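Local coordinates for hypothetical protein Atu0240 (Agrobacterium tumefaciens str. C58, PDB 2GAX) that is of unknown function but belongs to the DUF2000 family, whose sequences are grouped with the peptidyl-tRNA hydrolase PTH2 clan, at residues Ala7-Asp12 and Met61-Glu66; Leu84-Met89 and Gln100-Phe105. All blocks are in the same frame, centred on the assembly; numbering follows the deposited sequence.

Both contacts lean on one mixed beta-sheet. Contact 1 pairs two neighbouring parallel strands, 4-11 and 58-63, inside that sheet, whereas contact 2 lies at its margin, where the outermost strand 83-86 and the turn after it receive helix 95-102 and the loop beyond. Their centres are 16 Å apart, with strand 112-120 running between strands 4-11 and 83-86. Helix 65-77, which starts in contact 1, is followed in the chain by strand 83-86 of contact 2. A salt bridge joins them directly: Arg-11 NH1 lies 2.8 Å from Glu-87 OE1, spanning the strand between. Contact 1 is partly buried; contact 2 is a surface contact.

Contact 1. Residues Ala7-Asp12 and Met61-Glu66; sequences AVILRD and MATDQE
Selenomethionine Met-61 packs alongside Ile-9, pointing the same way from the sheet, and this is the tight end of the contact. Bent at chi3 (-71°), its chain turns CE back toward Ile-9 and Ala-7, which offers just a CB; the modelled approach, 3.2 Å from CE to Ala-7 CB, is too short to trust in detail. Beside it, Ile-9 CG2 meets Thr-63 CG2 at 3.8 Å, so beta-branched residues continue the apolar row, and Leu-68 of helix 65-77 packs on both. Four backbone bonds hold the strands: Met-61 N to Val-8 O (2.7 Å), Leu-10 N to Met-61 O, Thr-63 N to Leu-10 O, and Asp-12 N to Thr-63 O (2.9 Å). Packing opens toward solvent past Arg-11. Its CD lies near the Gln-65 amide, whose plane stands 88° from the guanidinium, while the charge is shared between Asp-13 and Glu-87. Exposed Asp-12 lies along Ala-62 CB, nearest through OD1 at 3.6 Å, which forms a salt bridge with Lys-19. Asp-64, a short acceptor suited to an N-cap, bonds Ala-67 N. On the other face Leu-10 meets Val-22 and Thr-23 of helix 16-33, the helix of a beta-alpha-beta crossover linking these parallel strands in an alpha/beta/alpha layering.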
loop_
_atom_site.group_PDB
_atom_site.type_symbol
_atom_site.label_atom_id
_atom_site.label_comp_id
_atom_site.label_asym_id
_atom_site.label_seq_id
_atom_site.Cartn_x
_atom_site.Cartn_y
_atom_site.Cartn_z
ATOM N N ALA A 7 0.988 -5.420 -3.952
ATOM C CA ALA A 7 2.295 -4.939 -3.598
ATOM C C ALA A 7 2.191 -3.705 -2.722
ATOM O O ALA A 7 1.334 -2.842 -2.940
ATOM C CB ALA A 7 3.101 -4.636 -4.841
ATOM N N VAL A 8 3.066 -3.651 -1.724
ATOM C CA VAL A 8 3.223 -2.489 -0.863
ATOM C C VAL A 8 4.644 -1.961 -1.062
ATOM O O VAL A 8 5.588 -2.731 -0.967
ATOM C CB VAL A 8 3.058 -2.892 0.620
ATOM C CG1 VAL A 8 3.370 -1.708 1.544
ATOM C CG2 VAL A 8 1.667 -3.455 0.889
ATOM N N ILE A 9 4.795 -0.664 -1.340
ATOM C CA ILE A 9 6.115 -0.037 -1.496
ATOM C C ILE A 9 6.313 1.107 -0.494
ATOM O O ILE A 9 5.584 2.106 -0.501
ATOM C CB ILE A 9 6.403 0.497 -2.945
ATOM C CG1 ILE A 9 5.973 -0.485 -4.028
ATOM C CG2 ILE A 9 7.894 0.828 -3.129
ATOM C CD1 ILE A 9 4.570 -0.234 -4.608
ATOM N N LEU A 10 7.333 0.959 0.350
ATOM C CA LEU A 10 7.617 1.907 1.418
ATOM C C LEU A 10 8.863 2.724 1.126
ATOM O O LEU A 10 9.749 2.279 0.403
ATOM C CB LEU A 10 7.798 1.145 2.737
ATOM C CG LEU A 10 6.581 0.293 3.129
ATOM C CD1 LEU A 10 6.918 -0.639 4.276
ATOM C CD2 LEU A 10 5.351 1.168 3.458
ATOM N N ARG A 11 8.927 3.931 1.668
ATOM C CA ARG A 11 10.151 4.722 1.534
ATOM C C ARG A 11 11.171 4.128 2.509
ATOM O O ARG A 11 10.862 3.959 3.687
ATOM C CB ARG A 11 9.888 6.206 1.815
ATOM C CG ARG A 11 10.962 7.121 1.200
ATOM C CD ARG A 11 10.658 8.581 1.448
ATOM N NE ARG A 11 10.837 8.965 2.850
ATOM C CZ ARG A 11 10.389 10.105 3.370
ATOM N NH1 ARG A 11 9.726 10.970 2.617
ATOM N NH2 ARG A 11 10.585 10.386 4.649
ATOM N N ASP A 12 12.376 3.799 2.034
ATOM C CA ASP A 12 13.274 2.953 2.842
ATOM C C ASP A 12 13.778 3.620 4.116
ATOM O O ASP A 12 14.121 2.935 5.079
ATOM C CB ASP A 12 14.441 2.381 2.026
ATOM C CG ASP A 12 15.054 1.128 2.674
ATOM O OD1 ASP A 12 14.365 0.429 3.477
ATOM O OD2 ASP A 12 16.239 0.835 2.372
HETATM N N MSE A 61 7.884 -4.083 -0.498
HETATM C CA MSE A 61 9.105 -3.561 -1.108
HETATM C C MSE A 61 9.492 -2.215 -0.507
HETATM O O MSE A 61 8.711 -1.604 0.214
HETATM C CB MSE A 61 8.923 -3.423 -2.622
HETATM C CG MSE A 61 8.583 -4.727 -3.324
HETATM SE SE MSE A 61 7.848 -4.381 -5.110
HETATM C CE MSE A 61 6.195 -3.702 -4.589
ATOM N N ALA A 62 10.712 -1.763 -0.795
ATOM C CA ALA A 62 11.176 -0.460 -0.330
ATOM C C ALA A 62 12.041 0.189 -1.398
ATOM O O ALA A 62 12.666 -0.501 -2.197
ATOM C CB ALA A 62 11.944 -0.595 0.984
ATOM N N THR A 63 12.041 1.515 -1.429
ATOM C CA THR A 63 12.903 2.259 -2.343
ATOM C C THR A 63 13.076 3.699 -1.866
ATOM O O THR A 63 12.519 4.086 -0.840
ATOM C CB THR A 63 12.392 2.196 -3.809
ATOM O OG1 THR A 63 13.343 2.817 -4.683
ATOM C CG2 THR A 63 11.033 2.884 -3.960
ATOM N N ASP A 64 13.843 4.480 -2.627
ATOM C CA ASP A 64 14.098 5.880 -2.301
ATOM C C ASP A 64 12.980 6.830 -2.740
ATOM O O ASP A 64 12.107 6.467 -3.531
ATOM C CB ASP A 64 15.434 6.322 -2.908
ATOM C CG ASP A 64 15.448 6.211 -4.427
ATOM O OD1 ASP A 64 15.719 5.104 -4.940
ATOM O OD2 ASP A 64 15.179 7.232 -5.106
ATOM N N GLN A 65 13.032 8.058 -2.231
ATOM C CA GLN A 65 12.001 9.063 -2.507
ATOM C C GLN A 65 11.678 9.245 -3.990
ATOM O O GLN A 65 10.517 9.133 -4.397
ATOM C CB GLN A 65 12.377 10.407 -1.880
ATOM C CG GLN A 65 11.284 11.457 -1.953
ATOM C CD GLN A 65 10.003 11.023 -1.269
ATOM O OE1 GLN A 65 9.227 10.219 -1.809
ATOM N NE2 GLN A 65 9.749 11.580 -0.095
ATOM N N GLU A 66 12.698 9.518 -4.805
ATOM C CA GLU A 66 12.445 9.787 -6.216
ATOM C C GLU A 66 12.033 8.548 -6.976
ATOM O O GLU A 66 11.261 8.643 -7.935
ATOM C CB GLU A 66 13.621 10.510 -6.889
ATOM C CG GLU A 66 13.817 11.929 -6.346
ATOM C CD GLU A 66 12.520 12.715 -6.282
ATOM O OE1 GLU A 66 11.838 12.849 -7.320
ATOM O OE2 GLU A 66 12.176 13.194 -5.187
#

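Contact 2. Residues Leu84-Met89 and Gln100-Phe105; sequences LYIEEM and QVFSHF
Phe-102 of helix 95-102 reaches across to three side chains of residues 84-89, and it buries more surface here than any other residue. With CG anti to the backbone N (chi1 -171°), its ring extends toward the strand. Leu-84 CD2 meets the ring edge near its plane, 3.8 Å from CZ, and Ile-86 CG2 approaches obliquely, 4.1 Å from CE1. Selenomethionine Met-89, whose flexible chain suits the place, makes an oblique Met-aromatic contact, its SE 3.9 Å from Phe-102 CD1. Ile-86, the buried residue of the group, has two arms: CG2 lies by the Phe-102 ring, while CD1 reaches on to Phe-105 CD2 (3.8 Å) and the backbone of Phe-102. Val-101 divides its methyls, CG2 3.8 Å from Glu-88 CB and CG1 4.1 Å from Met-89 CG. Farther out, the methylenes of Glu-88 rest on Val-101 and Phe-105; its carboxylate, tilted 32° from the Phe-105 ring, has OE1 over one face and OE2 3.5 Å from CZ, in van der Waals contact and not as a bond. No hydrogen bond crosses the contact. A type I beta turn from Phe-102 to Phe-105 carries the chain on, placing both aromatics against an edge strand, as in apolar helix-on-strand packing at a sheet margin.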
loop_
_atom_site.group_PDB
_atom_site.type_symbol
_atom_site.label_atom_id
_atom_site.label_comp_id
_atom_site.label_asym_id
_atom_site.label_seq_id
_atom_site.Cartn_x
_atom_site.Cartn_y
_atom_site.Cartn_z
ATOM N N LEU A 84 -2.326 5.450 -0.851
ATOM C CA LEU A 84 -1.179 6.357 -0.819
ATOM C C LEU A 84 -1.084 7.061 0.526
ATOM O O LEU A 84 -2.103 7.422 1.124
ATOM C CB LEU A 84 -1.248 7.384 -1.946
ATOM C CG LEU A 84 0.098 7.960 -2.421
ATOM C CD1 LEU A 84 0.908 6.968 -3.220
ATOM C CD2 LEU A 84 -0.096 9.255 -3.189
ATOM N N TYR A 85 0.151 7.245 0.980
ATOM C CA TYR A 85 0.448 7.825 2.290
ATOM C C TYR A 85 1.633 8.764 2.078
ATOM O O TYR A 85 2.669 8.346 1.554
ATOM C CB TYR A 85 0.825 6.688 3.251
ATOM C CG TYR A 85 0.709 6.971 4.738
ATOM C CD1 TYR A 85 -0.120 6.185 5.550
ATOM C CD2 TYR A 85 1.434 8.011 5.342
ATOM C CE1 TYR A 85 -0.230 6.434 6.932
ATOM C CE2 TYR A 85 1.340 8.254 6.705
ATOM C CZ TYR A 85 0.511 7.473 7.487
ATOM O OH TYR A 85 0.439 7.726 8.840
ATOM N N ILE A 86 1.460 10.036 2.438
ATOM C CA ILE A 86 2.516 11.049 2.298
ATOM C C ILE A 86 3.087 11.401 3.674
ATOM O O ILE A 86 2.446 11.168 4.689
ATOM C CB ILE A 86 2.047 12.353 1.559
ATOM C CG1 ILE A 86 0.955 13.103 2.349
ATOM C CG2 ILE A 86 1.548 12.035 0.139
ATOM C CD1 ILE A 86 0.730 14.545 1.878
ATOM N N GLU A 87 4.296 11.958 3.682
ATOM C CA GLU A 87 5.016 12.273 4.912
ATOM C C GLU A 87 4.224 13.155 5.880
ATOM O O GLU A 87 4.243 12.932 7.095
ATOM C CB GLU A 87 6.343 12.950 4.566
ATOM C CG GLU A 87 7.341 13.025 5.732
ATOM C CD GLU A 87 8.665 13.648 5.318
ATOM O OE1 GLU A 87 9.264 13.173 4.339
ATOM O OE2 GLU A 87 9.093 14.631 5.969
ATOM N N GLU A 88 3.525 14.149 5.332
ATOM C CA GLU A 88 2.806 15.118 6.138
ATOM C C GLU A 88 1.687 14.479 6.938
ATOM O O GLU A 88 1.265 15.038 7.940
ATOM C CB GLU A 88 2.254 16.255 5.279
ATOM C CG GLU A 88 3.279 17.282 4.823
ATOM C CD GLU A 88 4.172 16.818 3.684
ATOM O OE1 GLU A 88 3.960 15.718 3.117
ATOM O OE2 GLU A 88 5.095 17.575 3.344
HETATM N N MSE A 89 1.215 13.307 6.508
HETATM C CA MSE A 89 0.145 12.606 7.229
HETATM C C MSE A 89 0.568 12.043 8.595
HETATM O O MSE A 89 -0.273 11.599 9.373
HETATM C CB MSE A 89 -0.484 11.520 6.350
HETATM C CG MSE A 89 -1.299 12.113 5.227
HETATM SE SE MSE A 89 -1.732 10.810 3.830
HETATM C CE MSE A 89 -2.493 9.374 4.922
ATOM N N GLN A 100 -7.156 16.466 4.059
ATOM C CA GLN A 100 -6.923 17.891 3.749
ATOM C C GLN A 100 -5.498 18.161 3.289
ATOM O O GLN A 100 -5.299 18.728 2.216
ATOM C CB GLN A 100 -7.299 18.803 4.935
ATOM C CG GLN A 100 -7.188 20.312 4.659
ATOM C CD GLN A 100 -8.430 20.891 3.998
ATOM O OE1 GLN A 100 -8.453 21.129 2.782
ATOM N NE2 GLN A 100 -9.479 21.107 4.794
ATOM N N VAL A 101 -4.509 17.755 4.093
ATOM C CA VAL A 101 -3.101 17.960 3.743
ATOM C C VAL A 101 -2.702 17.184 2.482
ATOM O O VAL A 101 -1.938 17.678 1.658
ATOM C CB VAL A 101 -2.133 17.649 4.930
ATOM C CG1 VAL A 101 -1.819 16.167 5.033
ATOM C CG2 VAL A 101 -0.849 18.427 4.767
ATOM N N PHE A 102 -3.226 15.971 2.347
ATOM C CA PHE A 102 -3.038 15.183 1.139
ATOM C C PHE A 102 -3.407 15.983 -0.123
ATOM O O PHE A 102 -2.735 15.878 -1.145
ATOM C CB PHE A 102 -3.884 13.909 1.214
ATOM C CG PHE A 102 -3.610 12.933 0.116
ATOM C CD1 PHE A 102 -2.539 12.047 0.214
ATOM C CD2 PHE A 102 -4.439 12.876 -1.006
ATOM C CE1 PHE A 102 -2.290 11.120 -0.780
ATOM C CE2 PHE A 102 -4.183 11.968 -2.018
ATOM C CZ PHE A 102 -3.115 11.088 -1.919
ATOM N N SER A 103 -4.476 16.769 -0.036
ATOM C CA SER A 103 -4.969 17.557 -1.187
ATOM C C SER A 103 -4.064 18.754 -1.523
ATOM O O SER A 103 -4.271 19.425 -2.544
ATOM C CB SER A 103 -6.420 18.019 -0.947
ATOM O OG SER A 103 -6.485 19.109 -0.029
ATOM N N HIS A 104 -3.071 19.020 -0.661
ATOM C CA HIS A 104 -2.141 20.143 -0.855
ATOM C C HIS A 104 -0.975 19.799 -1.768
ATOM O O HIS A 104 -0.169 20.679 -2.106
ATOM C CB HIS A 104 -1.616 20.672 0.491
ATOM C CG HIS A 104 -2.677 21.295 1.348
ATOM N ND1 HIS A 104 -2.461 21.645 2.660
ATOM C CD2 HIS A 104 -3.967 21.613 1.081
ATOM C CE1 HIS A 104 -3.567 22.165 3.164
ATOM N NE2 HIS A 104 -4.495 22.162 2.223
ATOM N N PHE A 105 -0.885 18.526 -2.167
ATOM C CA PHE A 105 0.202 18.045 -3.011
ATOM C C PHE A 105 -0.283 17.307 -4.246
ATOM O O PHE A 105 -1.411 16.798 -4.291
ATOM C CB PHE A 105 1.178 17.162 -2.209
ATOM C CG PHE A 105 1.757 17.854 -1.007
ATOM C CD1 PHE A 105 2.975 18.519 -1.095
ATOM C CD2 PHE A 105 1.060 17.884 0.196
ATOM C CE1 PHE A 105 3.510 19.185 0.026
ATOM C CE2 PHE A 105 1.581 18.559 1.324
ATOM C CZ PHE A 105 2.792 19.215 1.221
#